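Long-range contacts in ABC transporter substrate-binding protein (PDB 3UN6), which probably serves as the ligand-binding component of an ABC-type import system and carries bound zinc in this structure, its transported substrate not established: residues Q35-Y41 and K66-F72; T45-M51 and I260-F265; Y60-Y65 and A239-D243. All coordinates share one frame; numbering follows the deposited sequence.

Interaction 1: Q35-Y41 and K66-F72; sequences QVIKIGY and KLELVKF. With PO4 (phosphate ion), chain D.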
loop_
_atom_site.group_PDB
_atom_site.type_symbol
_atom_site.label_atom_id
_atom_site.label_comp_id
_atom_site.label_asym_id
_atom_site.label_seq_id
_atom_site.Cartn_x
_atom_site.Cartn_y
_atom_site.Cartn_z
ATOM N N GLN A 35 16.756 -16.595 -14.415
ATOM C CA GLN A 35 16.663 -15.881 -13.133
ATOM C C GLN A 35 15.247 -15.715 -12.547
ATOM O O GLN A 35 14.353 -15.166 -13.192
ATOM C CB GLN A 35 17.290 -14.490 -13.310
ATOM C CG GLN A 35 17.390 -13.631 -12.067
ATOM C CD GLN A 35 18.496 -14.056 -11.126
ATOM O OE1 GLN A 35 19.153 -15.078 -11.323
ATOM N NE2 GLN A 35 18.713 -13.258 -10.092
ATOM N N VAL A 36 15.078 -16.163 -11.306
ATOM C CA VAL A 36 13.810 -16.075 -10.601
ATOM C C VAL A 36 13.812 -14.864 -9.674
ATOM O O VAL A 36 14.731 -14.694 -8.882
ATOM C CB VAL A 36 13.557 -17.337 -9.736
ATOM C CG1 VAL A 36 12.227 -17.219 -8.992
ATOM C CG2 VAL A 36 13.590 -18.604 -10.601
ATOM N N ILE A 37 12.808 -14.011 -9.812
ATOM C CA ILE A 37 12.647 -12.862 -8.936
ATOM C C ILE A 37 11.452 -13.181 -8.071
ATOM O O ILE A 37 10.369 -13.448 -8.591
ATOM C CB ILE A 37 12.364 -11.555 -9.711
ATOM C CG1 ILE A 37 13.449 -11.308 -10.757
ATOM C CG2 ILE A 37 12.280 -10.388 -8.759
ATOM C CD1 ILE A 37 13.215 -10.079 -11.610
ATOM N N LYS A 38 11.662 -13.185 -6.758
ATOM C CA LYS A 38 10.585 -13.426 -5.782
ATOM C C LYS A 38 10.153 -12.106 -5.174
ATOM O O LYS A 38 10.966 -11.407 -4.538
ATOM C CB LYS A 38 11.059 -14.308 -4.630
ATOM C CG LYS A 38 11.250 -15.775 -4.876
ATOM C CD LYS A 38 11.481 -16.446 -3.479
ATOM C CE LYS A 38 11.418 -17.963 -3.472
ATOM N NZ LYS A 38 12.608 -18.639 -4.047
ATOM N N ILE A 39 8.877 -11.771 -5.308
ATOM C CA ILE A 39 8.383 -10.506 -4.802
ATOM C C ILE A 39 7.241 -10.742 -3.864
ATOM O O ILE A 39 6.276 -11.469 -4.192
ATOM C CB ILE A 39 7.870 -9.576 -5.928
ATOM C CG1 ILE A 39 8.938 -9.316 -6.991
ATOM C CG2 ILE A 39 7.348 -8.259 -5.339
ATOM C CD1 ILE A 39 10.141 -8.491 -6.555
ATOM N N GLY A 40 7.333 -10.122 -2.698
ATOM C CA GLY A 40 6.319 -10.260 -1.660
ATOM C C GLY A 40 5.185 -9.248 -1.694
ATOM O O GLY A 40 5.377 -8.090 -2.083
ATOM N N TYR A 41 4.008 -9.676 -1.239
ATOM C CA TYR A 41 2.855 -8.800 -1.205
ATOM C C TYR A 41 1.765 -9.258 -0.257
ATOM O O TYR A 41 1.719 -10.427 0.162
ATOM C CB TYR A 41 2.202 -8.760 -2.607
ATOM C CG TYR A 41 1.459 -10.025 -2.959
ATOM C CD1 TYR A 41 2.138 -11.165 -3.385
ATOM C CD2 TYR A 41 0.075 -10.096 -2.849
ATOM C CE1 TYR A 41 1.466 -12.330 -3.692
ATOM C CE2 TYR A 41 -0.612 -11.268 -3.147
ATOM C CZ TYR A 41 0.095 -12.378 -3.576
ATOM O OH TYR A 41 -0.575 -13.532 -3.872
ATOM N N LYS A 66 11.774 -15.044 -14.361
ATOM C CA LYS A 66 10.600 -15.705 -13.808
ATOM C C LYS A 66 10.187 -14.877 -12.596
ATOM O O LYS A 66 11.035 -14.426 -11.810
ATOM C CB LYS A 66 10.892 -17.126 -13.360
ATOM C CG LYS A 66 11.333 -18.057 -14.451
ATOM C CD LYS A 66 11.540 -19.461 -13.904
ATOM C CE LYS A 66 12.134 -20.367 -14.960
ATOM N NZ LYS A 66 12.420 -21.732 -14.449
ATOM N N LEU A 67 8.891 -14.662 -12.453
ATOM C CA LEU A 67 8.361 -13.880 -11.365
ATOM C C LEU A 67 7.561 -14.785 -10.440
ATOM O O LEU A 67 6.568 -15.404 -10.854
ATOM C CB LEU A 67 7.485 -12.750 -11.920
ATOM C CG LEU A 67 6.829 -11.769 -10.942
ATOM C CD1 LEU A 67 7.858 -11.129 -10.010
ATOM C CD2 LEU A 67 6.071 -10.713 -11.722
ATOM N N GLU A 68 8.015 -14.890 -9.197
ATOM C CA GLU A 68 7.305 -15.667 -8.193
ATOM C C GLU A 68 6.729 -14.678 -7.200
ATOM O O GLU A 68 7.474 -13.886 -6.600
ATOM C CB GLU A 68 8.224 -16.666 -7.483
ATOM C CG GLU A 68 7.574 -17.293 -6.241
ATOM C CD GLU A 68 8.354 -18.466 -5.660
ATOM O OE1 GLU A 68 8.063 -18.850 -4.499
ATOM O OE2 GLU A 68 9.253 -19.008 -6.354
ATOM N N LEU A 69 5.405 -14.699 -7.048
ATOM C CA LEU A 69 4.728 -13.808 -6.123
ATOM C C LEU A 69 4.472 -14.561 -4.805
ATOM O O LEU A 69 3.777 -15.571 -4.775
ATOM C CB LEU A 69 3.423 -13.315 -6.734
ATOM C CG LEU A 69 3.530 -12.541 -8.046
ATOM C CD1 LEU A 69 2.128 -12.237 -8.563
ATOM C CD2 LEU A 69 4.330 -11.255 -7.879
ATOM N N VAL A 70 5.012 -14.031 -3.716
ATOM C CA VAL A 70 4.936 -14.678 -2.403
ATOM C C VAL A 70 3.986 -13.874 -1.489
ATOM O O VAL A 70 4.261 -12.700 -1.160
ATOM C CB VAL A 70 6.359 -14.765 -1.794
ATOM C CG1 VAL A 70 6.358 -15.511 -0.456
ATOM C CG2 VAL A 70 7.321 -15.431 -2.787
ATOM N N LYS A 71 2.888 -14.507 -1.069
ATOM C CA LYS A 71 1.845 -13.850 -0.267
ATOM C C LYS A 71 2.039 -13.880 1.245
ATOM O O LYS A 71 2.383 -14.914 1.815
ATOM C CB LYS A 71 0.478 -14.473 -0.568
ATOM C CG LYS A 71 -0.667 -13.740 0.099
ATOM C CD LYS A 71 -2.035 -14.325 -0.235
ATOM C CE LYS A 71 -2.275 -15.616 0.514
ATOM N NZ LYS A 71 -3.669 -16.071 0.295
ATOM N N PHE A 72 1.735 -12.755 1.884
ATOM C CA PHE A 72 1.836 -12.587 3.335
ATOM C C PHE A 72 0.501 -12.062 3.841
ATOM O O PHE A 72 -0.238 -11.457 3.086
ATOM C CB PHE A 72 2.968 -11.612 3.668
ATOM C CG PHE A 72 4.329 -12.155 3.349
ATOM C CD1 PHE A 72 4.922 -11.910 2.121
ATOM C CD2 PHE A 72 4.987 -12.957 4.263
ATOM C CE1 PHE A 72 6.164 -12.432 1.799
ATOM C CE2 PHE A 72 6.236 -13.495 3.965
ATOM C CZ PHE A 72 6.830 -13.228 2.706
HETATM P P PO4 D . -4.472 -19.704 0.822
HETATM O O1 PO4 D . -5.982 -19.673 0.869
HETATM O O2 PO4 D . -4.012 -19.417 -0.584
HETATM O O3 PO4 D . -3.912 -18.646 1.738
HETATM O O4 PO4 D . -4.008 -21.081 1.231
HETATM O O HOH W 1 1.084 -15.924 -4.528
#

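Interaction 2: T45-M51 and I260-F265; sequences THSANLM and IMTHHF. With ZN (zinc ion), chain B.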
loop_
_atom_site.group_PDB
_atom_site.type_symbol
_atom_site.label_atom_id
_atom_site.label_comp_id
_atom_site.label_asym_id
_atom_site.label_seq_id
_atom_site.Cartn_x
_atom_site.Cartn_y
_atom_site.Cartn_z
ATOM N N THR A 45 -5.431 -3.912 -3.056
ATOM C CA THR A 45 -5.341 -3.269 -4.385
ATOM C C THR A 45 -3.995 -2.591 -4.615
ATOM O O THR A 45 -3.586 -2.384 -5.765
ATOM C CB THR A 45 -6.425 -2.204 -4.614
ATOM O OG1 THR A 45 -6.212 -1.091 -3.737
ATOM C CG2 THR A 45 -7.829 -2.790 -4.418
ATOM N N HIS A 46 -3.292 -2.264 -3.539
ATOM C CA HIS A 46 -2.025 -1.587 -3.685
ATOM C C HIS A 46 -0.940 -2.448 -4.283
ATOM O O HIS A 46 0.088 -1.923 -4.717
ATOM C CB HIS A 46 -1.545 -0.983 -2.364
ATOM C CG HIS A 46 -2.507 -0.002 -1.780
ATOM N ND1 HIS A 46 -2.304 0.597 -0.562
ATOM C CD2 HIS A 46 -3.709 0.437 -2.224
ATOM C CE1 HIS A 46 -3.317 1.400 -0.297
ATOM N NE2 HIS A 46 -4.187 1.318 -1.290
ATOM N N SER A 47 -1.170 -3.755 -4.333
ATOM C CA SER A 47 -0.185 -4.665 -4.893
ATOM C C SER A 47 -0.642 -5.314 -6.182
ATOM O O SER A 47 0.077 -6.140 -6.723
ATOM C CB SER A 47 0.124 -5.776 -3.858
ATOM O OG SER A 47 -0.948 -6.695 -3.795
ATOM N N ALA A 48 -1.819 -4.929 -6.691
ATOM C CA ALA A 48 -2.435 -5.574 -7.849
ATOM C C ALA A 48 -1.660 -5.410 -9.160
ATOM O O ALA A 48 -1.807 -6.236 -10.053
ATOM C CB ALA A 48 -3.864 -5.072 -8.023
ATOM N N ASN A 49 -0.841 -4.364 -9.281
ATOM C CA ASN A 49 -0.041 -4.205 -10.498
ATOM C C ASN A 49 0.997 -5.334 -10.629
ATOM O O ASN A 49 1.432 -5.628 -11.715
ATOM C CB ASN A 49 0.651 -2.840 -10.589
ATOM C CG ASN A 49 1.130 -2.533 -12.002
ATOM O OD1 ASN A 49 0.398 -2.715 -12.964
ATOM N ND2 ASN A 49 2.358 -2.088 -12.126
ATOM N N LEU A 50 1.382 -5.960 -9.521
ATOM C CA LEU A 50 2.276 -7.125 -9.584
ATOM C C LEU A 50 1.570 -8.306 -10.270
ATOM O O LEU A 50 2.212 -9.067 -11.011
ATOM C CB LEU A 50 2.736 -7.556 -8.189
ATOM C CG LEU A 50 3.760 -6.667 -7.499
ATOM C CD1 LEU A 50 3.993 -7.178 -6.086
ATOM C CD2 LEU A 50 5.047 -6.643 -8.298
HETATM N N MSE A 51 0.259 -8.453 -10.021
HETATM C CA MSE A 51 -0.533 -9.532 -10.627
HETATM C C MSE A 51 -0.591 -9.282 -12.137
HETATM O O MSE A 51 -0.424 -10.199 -12.959
HETATM C CB MSE A 51 -1.973 -9.569 -10.087
HETATM C CG MSE A 51 -2.225 -9.456 -8.543
HETATM SE SE MSE A 51 -1.392 -10.747 -7.361
HETATM C CE MSE A 51 0.319 -9.819 -7.017
ATOM N N ILE A 260 -8.161 -8.841 -13.026
ATOM C CA ILE A 260 -6.891 -9.264 -12.395
ATOM C C ILE A 260 -7.095 -9.668 -10.941
ATOM O O ILE A 260 -6.676 -10.731 -10.513
ATOM C CB ILE A 260 -5.822 -8.146 -12.447
ATOM C CG1 ILE A 260 -4.982 -8.273 -13.722
ATOM C CG2 ILE A 260 -4.888 -8.256 -11.292
ATOM C CD1 ILE A 260 -4.163 -9.602 -13.806
HETATM N N MSE A 261 -7.746 -8.801 -10.182
HETATM C CA MSE A 261 -7.958 -9.054 -8.780
HETATM C C MSE A 261 -8.900 -10.223 -8.478
HETATM O O MSE A 261 -8.623 -10.990 -7.556
HETATM C CB MSE A 261 -8.440 -7.790 -8.085
HETATM C CG MSE A 261 -7.405 -6.673 -8.164
HETATM SE SE MSE A 261 -7.928 -5.215 -7.047
HETATM C CE MSE A 261 -9.409 -4.689 -7.852
ATOM N N THR A 262 -9.984 -10.380 -9.238
ATOM C CA THR A 262 -10.913 -11.480 -8.964
ATOM C C THR A 262 -10.188 -12.795 -9.105
ATOM O O THR A 262 -10.452 -13.765 -8.379
ATOM C CB THR A 262 -12.159 -11.459 -9.874
ATOM O OG1 THR A 262 -11.755 -11.397 -11.247
ATOM C CG2 THR A 262 -13.049 -10.257 -9.550
ATOM N N HIS A 263 -9.257 -12.833 -10.041
ATOM C CA HIS A 263 -8.494 -14.024 -10.255
ATOM C C HIS A 263 -7.639 -14.409 -9.042
ATOM O O HIS A 263 -7.698 -15.544 -8.569
ATOM C CB HIS A 263 -7.599 -13.837 -11.483
ATOM C CG HIS A 263 -6.792 -15.050 -11.820
ATOM N ND1 HIS A 263 -7.256 -16.046 -12.649
ATOM C CD2 HIS A 263 -5.558 -15.441 -11.420
ATOM C CE1 HIS A 263 -6.339 -16.991 -12.759
ATOM N NE2 HIS A 263 -5.299 -16.650 -12.019
ATOM N N HIS A 264 -6.881 -13.446 -8.526
ATOM C CA HIS A 264 -5.908 -13.674 -7.457
ATOM C C HIS A 264 -6.381 -13.544 -6.032
ATOM O O HIS A 264 -5.862 -14.237 -5.151
ATOM C CB HIS A 264 -4.735 -12.703 -7.617
ATOM C CG HIS A 264 -3.849 -13.022 -8.775
ATOM N ND1 HIS A 264 -4.070 -12.528 -10.045
ATOM C CD2 HIS A 264 -2.743 -13.798 -8.857
ATOM C CE1 HIS A 264 -3.127 -12.978 -10.855
ATOM N NE2 HIS A 264 -2.315 -13.756 -10.162
ATOM N N PHE A 265 -7.324 -12.649 -5.769
ATOM C CA PHE A 265 -7.732 -12.428 -4.388
ATOM C C PHE A 265 -8.958 -13.211 -3.914
ATOM O O PHE A 265 -9.909 -13.446 -4.674
ATOM C CB PHE A 265 -7.951 -10.932 -4.126
ATOM C CG PHE A 265 -6.776 -10.064 -4.452
ATOM C CD1 PHE A 265 -5.482 -10.578 -4.529
ATOM C CD2 PHE A 265 -6.943 -8.702 -4.553
ATOM C CE1 PHE A 265 -4.412 -9.755 -4.800
ATOM C CE2 PHE A 265 -5.865 -7.869 -4.812
ATOM C CZ PHE A 265 -4.601 -8.394 -4.931
HETATM ZN ZN ZN B . -0.708 0.586 0.815
HETATM O O HOH W 2 -1.665 -0.707 2.582
#

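Interaction 3: Y60-Y65 and A239-D243; sequences YNHPKY and AFVQD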
loop_
_atom_site.group_PDB
_atom_site.type_symbol
_atom_site.label_atom_id
_atom_site.label_comp_id
_atom_site.label_asym_id
_atom_site.label_seq_id
_atom_site.Cartn_x
_atom_site.Cartn_y
_atom_site.Cartn_z
ATOM N N TYR A 60 4.821 -13.579 -23.067
ATOM C CA TYR A 60 6.030 -13.632 -23.903
ATOM C C TYR A 60 6.366 -15.079 -24.224
ATOM O O TYR A 60 6.177 -15.968 -23.375
ATOM C CB TYR A 60 7.263 -13.021 -23.217
ATOM C CG TYR A 60 7.126 -11.567 -22.831
ATOM C CD1 TYR A 60 6.854 -10.598 -23.785
ATOM C CD2 TYR A 60 7.315 -11.155 -21.508
ATOM C CE1 TYR A 60 6.733 -9.265 -23.435
ATOM C CE2 TYR A 60 7.210 -9.828 -21.155
ATOM C CZ TYR A 60 6.912 -8.887 -22.120
ATOM O OH TYR A 60 6.794 -7.562 -21.771
ATOM N N ASN A 61 6.866 -15.311 -25.443
ATOM C CA ASN A 61 7.323 -16.642 -25.846
ATOM C C ASN A 61 8.476 -17.057 -24.927
ATOM O O ASN A 61 8.522 -18.188 -24.426
ATOM C CB ASN A 61 7.827 -16.654 -27.296
ATOM C CG ASN A 61 6.705 -16.622 -28.326
ATOM O OD1 ASN A 61 5.589 -16.190 -28.048
ATOM N ND2 ASN A 61 7.011 -17.087 -29.534
ATOM N N HIS A 62 9.410 -16.132 -24.725
ATOM C CA HIS A 62 10.557 -16.371 -23.859
ATOM C C HIS A 62 10.792 -15.171 -22.955
ATOM O O HIS A 62 11.509 -14.243 -23.323
ATOM C CB HIS A 62 11.813 -16.695 -24.676
ATOM C CG HIS A 62 11.815 -18.077 -25.252
ATOM N ND1 HIS A 62 12.282 -19.171 -24.552
ATOM C CD2 HIS A 62 11.406 -18.545 -26.456
ATOM C CE1 HIS A 62 12.162 -20.253 -25.302
ATOM N NE2 HIS A 62 11.630 -19.901 -26.460
ATOM N N PRO A 63 10.177 -15.188 -21.764
ATOM C CA PRO A 63 10.326 -14.098 -20.815
ATOM C C PRO A 63 11.769 -13.990 -20.332
ATOM O O PRO A 63 12.478 -15.006 -20.252
ATOM C CB PRO A 63 9.391 -14.500 -19.671
ATOM C CG PRO A 63 9.290 -15.965 -19.757
ATOM C CD PRO A 63 9.391 -16.305 -21.206
ATOM N N LYS A 64 12.186 -12.774 -19.993
ATOM C CA LYS A 64 13.564 -12.515 -19.559
ATOM C C LYS A 64 13.891 -12.937 -18.108
ATOM O O LYS A 64 15.054 -12.951 -17.717
ATOM C CB LYS A 64 13.898 -11.031 -19.773
ATOM C CG LYS A 64 13.826 -10.612 -21.236
ATOM C CD LYS A 64 14.211 -9.159 -21.448
ATOM C CE LYS A 64 14.206 -8.808 -22.931
ATOM N NZ LYS A 64 14.620 -7.397 -23.168
ATOM N N TYR A 65 12.870 -13.281 -17.332
ATOM C CA TYR A 65 13.034 -13.691 -15.936
ATOM C C TYR A 65 11.766 -14.454 -15.549
ATOM O O TYR A 65 10.815 -14.534 -16.341
ATOM C CB TYR A 65 13.208 -12.455 -15.026
ATOM C CG TYR A 65 12.041 -11.474 -15.124
ATOM C CD1 TYR A 65 11.031 -11.452 -14.177
ATOM C CD2 TYR A 65 11.930 -10.610 -16.211
ATOM C CE1 TYR A 65 9.944 -10.567 -14.303
ATOM C CE2 TYR A 65 10.853 -9.738 -16.345
ATOM C CZ TYR A 65 9.873 -9.719 -15.401
ATOM O OH TYR A 65 8.817 -8.852 -15.569
ATOM N N ALA A 239 14.224 -5.173 -16.938
ATOM C CA ALA A 239 13.151 -5.877 -17.670
ATOM C C ALA A 239 11.906 -5.966 -16.779
ATOM O O ALA A 239 10.795 -5.663 -17.202
ATOM C CB ALA A 239 13.610 -7.274 -18.107
ATOM N N PHE A 240 12.112 -6.318 -15.521
ATOM C CA PHE A 240 10.992 -6.409 -14.579
ATOM C C PHE A 240 10.241 -5.059 -14.374
ATOM O O PHE A 240 9.015 -4.993 -14.493
ATOM C CB PHE A 240 11.482 -7.025 -13.259
ATOM C CG PHE A 240 10.484 -6.958 -12.174
ATOM C CD1 PHE A 240 9.224 -7.512 -12.351
ATOM C CD2 PHE A 240 10.786 -6.341 -10.979
ATOM C CE1 PHE A 240 8.272 -7.448 -11.370
ATOM C CE2 PHE A 240 9.843 -6.277 -9.977
ATOM C CZ PHE A 240 8.565 -6.843 -10.185
ATOM N N VAL A 241 10.982 -3.988 -14.118
ATOM C CA VAL A 241 10.372 -2.666 -13.922
ATOM C C VAL A 241 9.665 -2.194 -15.195
ATOM O O VAL A 241 8.650 -1.502 -15.139
ATOM C CB VAL A 241 11.425 -1.627 -13.507
ATOM C CG1 VAL A 241 10.862 -0.207 -13.605
ATOM C CG2 VAL A 241 11.913 -1.936 -12.112
ATOM N N GLN A 242 10.221 -2.576 -16.332
ATOM C CA GLN A 242 9.633 -2.260 -17.637
ATOM C C GLN A 242 8.265 -2.958 -17.820
ATOM O O GLN A 242 7.323 -2.351 -18.297
ATOM C CB GLN A 242 10.580 -2.693 -18.743
ATOM C CG GLN A 242 9.977 -2.598 -20.158
ATOM C CD GLN A 242 9.912 -1.190 -20.689
ATOM O OE1 GLN A 242 10.925 -0.640 -21.163
ATOM N NE2 GLN A 242 8.707 -0.605 -20.672
ATOM N N ASP A 243 8.177 -4.237 -17.452
ATOM C CA ASP A 243 6.927 -4.956 -17.534
ATOM C C ASP A 243 5.955 -4.355 -16.535
ATOM O O ASP A 243 4.782 -4.198 -16.819
ATOM C CB ASP A 243 7.147 -6.442 -17.277
ATOM C CG ASP A 243 7.972 -7.083 -18.362
ATOM O OD1 ASP A 243 8.010 -6.496 -19.476
ATOM O OD2 ASP A 243 8.563 -8.151 -18.111
#

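Interaction 1: Q35-Y41 and K66-F72
Y41 has its CG between the backbone N and the carbonyl carbon (chi1 73°), swinging the ring across to K71 on the neighbouring strand. K71 CB lies 3.6 Å from Y41 OH because the residues pair across the strands; CG anti to N (chi1 -173°) only sends the chain on past the phenol. K71 NZ hydrogen-bonds O3 of a phosphate (3.0 Å), probably from the crystallisation liquor, which K266 NZ also binds. Strands 36-41 and 66-71 are the parallel pair of a beta-alpha-beta unit with connecting helix 48-58, at one edge of the five-stranded sheet, as in the lobes of substrate-binding proteins of this fold. A parallel ladder of backbone bonds runs the whole length, from K66 N to Q35 O (2.8 Å) through to F72 N on Y41 O.

The side chains of V36, K38, K66, E68 and V70 lie on one face. K38 and E68 run side by side; K38 CE packs on E68 OE1, while K38 NZ stays 4.1 Å from E68 OE2, too far for a salt bridge. On the other face I39, L67 and L69 pack on helix 48-58 and I37 on helix 234-250, which L67 also touches. L69 CB touches Y41 CE1, and K71 CA sits over one face of that ring (CH-pi). A water donates to L69 O at 2.7 Å and hydrogen-bonds Y41 OH at 3.0 Å.

Interaction 2: T45-M51 and I260-F265
M51, a selenomethionine, packs against I260 and H264 where the start of helix 48-58 meets the end of helix 254-264. This is the tight part of the contact: M51 CB comes to 3.4 Å from I260 CG2, closer than carbons usually pack. The same CB lies over one face of the H264 imidazole as a CH-pi contact. Bends at chi2 (-57°) and chi3 (89°) fold the chain back, and M51 SE therefore rests above that face too, 3.6 Å from H264 CG. Beyond it the selenium meets F265 obliquely, 4.1 Å from F265 CE1, a Met-aromatic contact.

Toward the protein interior the packing is also close, M261 SE reaching T45 CG2 at 3.6 Å. It is looser where A48 CB meets M261 CG at 3.9 Å and where F265 CZ only approaches S47 OG, a hydroxyl hydrogen-bonded to L42 O. The solvent side, by contrast, is marked by a histidine pair, H263 exposed and H264 partly so, with H263 CD2 on the far face of the H264 ring. That imidazole is fixed in rotation by its own helix: H264 ND1 donates to I260 O (3.2 Å) with the acceptor in the ring plane.

H46 turns away from the second helix to bind zinc through ND1 (2.1 Å), with C220, C221 and a water completing the site. S275 and A276 of helix 269-277 touch T45 and M261, L50 reaches helix 234-250, and L69 of strand 66-71 packs on both L50 and M51.

Interaction 3: Y60-Y65 and A239-D243
Y60 reaches D243 with its hydroxyl, at the start of the loop that leads from helix 48-58 into strand 66-71. That loop is the return leg of a beta-alpha-beta crossover, and here it is held against helix 234-250 through two tyrosines that share one carboxylate. Y60 OH donates to D243 OD1 at 2.8 Å, meeting that oxygen from above the carboxylate plane, 52° out of it. The ring of Y60 comes from the opposite direction to the aspartate, and D243 CG lies in the ring plane at its edge.

K64 is the next residue along the loop to touch the helix, after P63 has packed on L57 of helix 48-58. The extended side chain of K64 lies along A239, with K64 CD 3.9 Å from A239 CB, an aliphatic contact that does not use the amine.

Y65 ends the segment and is buried. With CG held between its N and carbonyl carbon (chi1 58°), the ring stands up against the helix, where F240 CB sits over one face, offset toward the rim, in a CH-pi contact, 4.1 Å from the ring centroid. The Y65 and F240 rings meet obliquely, Y65 CE1 lying 3.7 Å from F240 CD1, while Y65 CE2 packs near A239 CB. Gripped at both oxygens, the D243 carboxylate is probably fixed in rotation, and accepting two hydrogen bonds would probably favour its ionised form. The shorter of the two bonds is the one from Y65: its OH donates to the anti lone pair of D243 OD2 at 2.6 Å.

How the interactions relate
From the N terminus, strand 36-41 opens interaction 1, the chain passes T45-M51 into helix 48-58, turns through Y60-Y65 and closes the first, short loop when 66-72 pairs with 35-41. The other two contacts leave from within that loop and close much later, so each crosses interaction 1. A239-D243 closes interaction 3 first, and I260-F265 then closes interaction 2 around it. Interactions 3 and 2 bring helices 234-250 and 254-264, respectively, to the beta-alpha-beta unit that interaction 1 closes. Side chains join the contacts directly: I37 packs on Y65 and F240, L67 CD1 on F240 CE1, and I39 CG2 on L50 CD1.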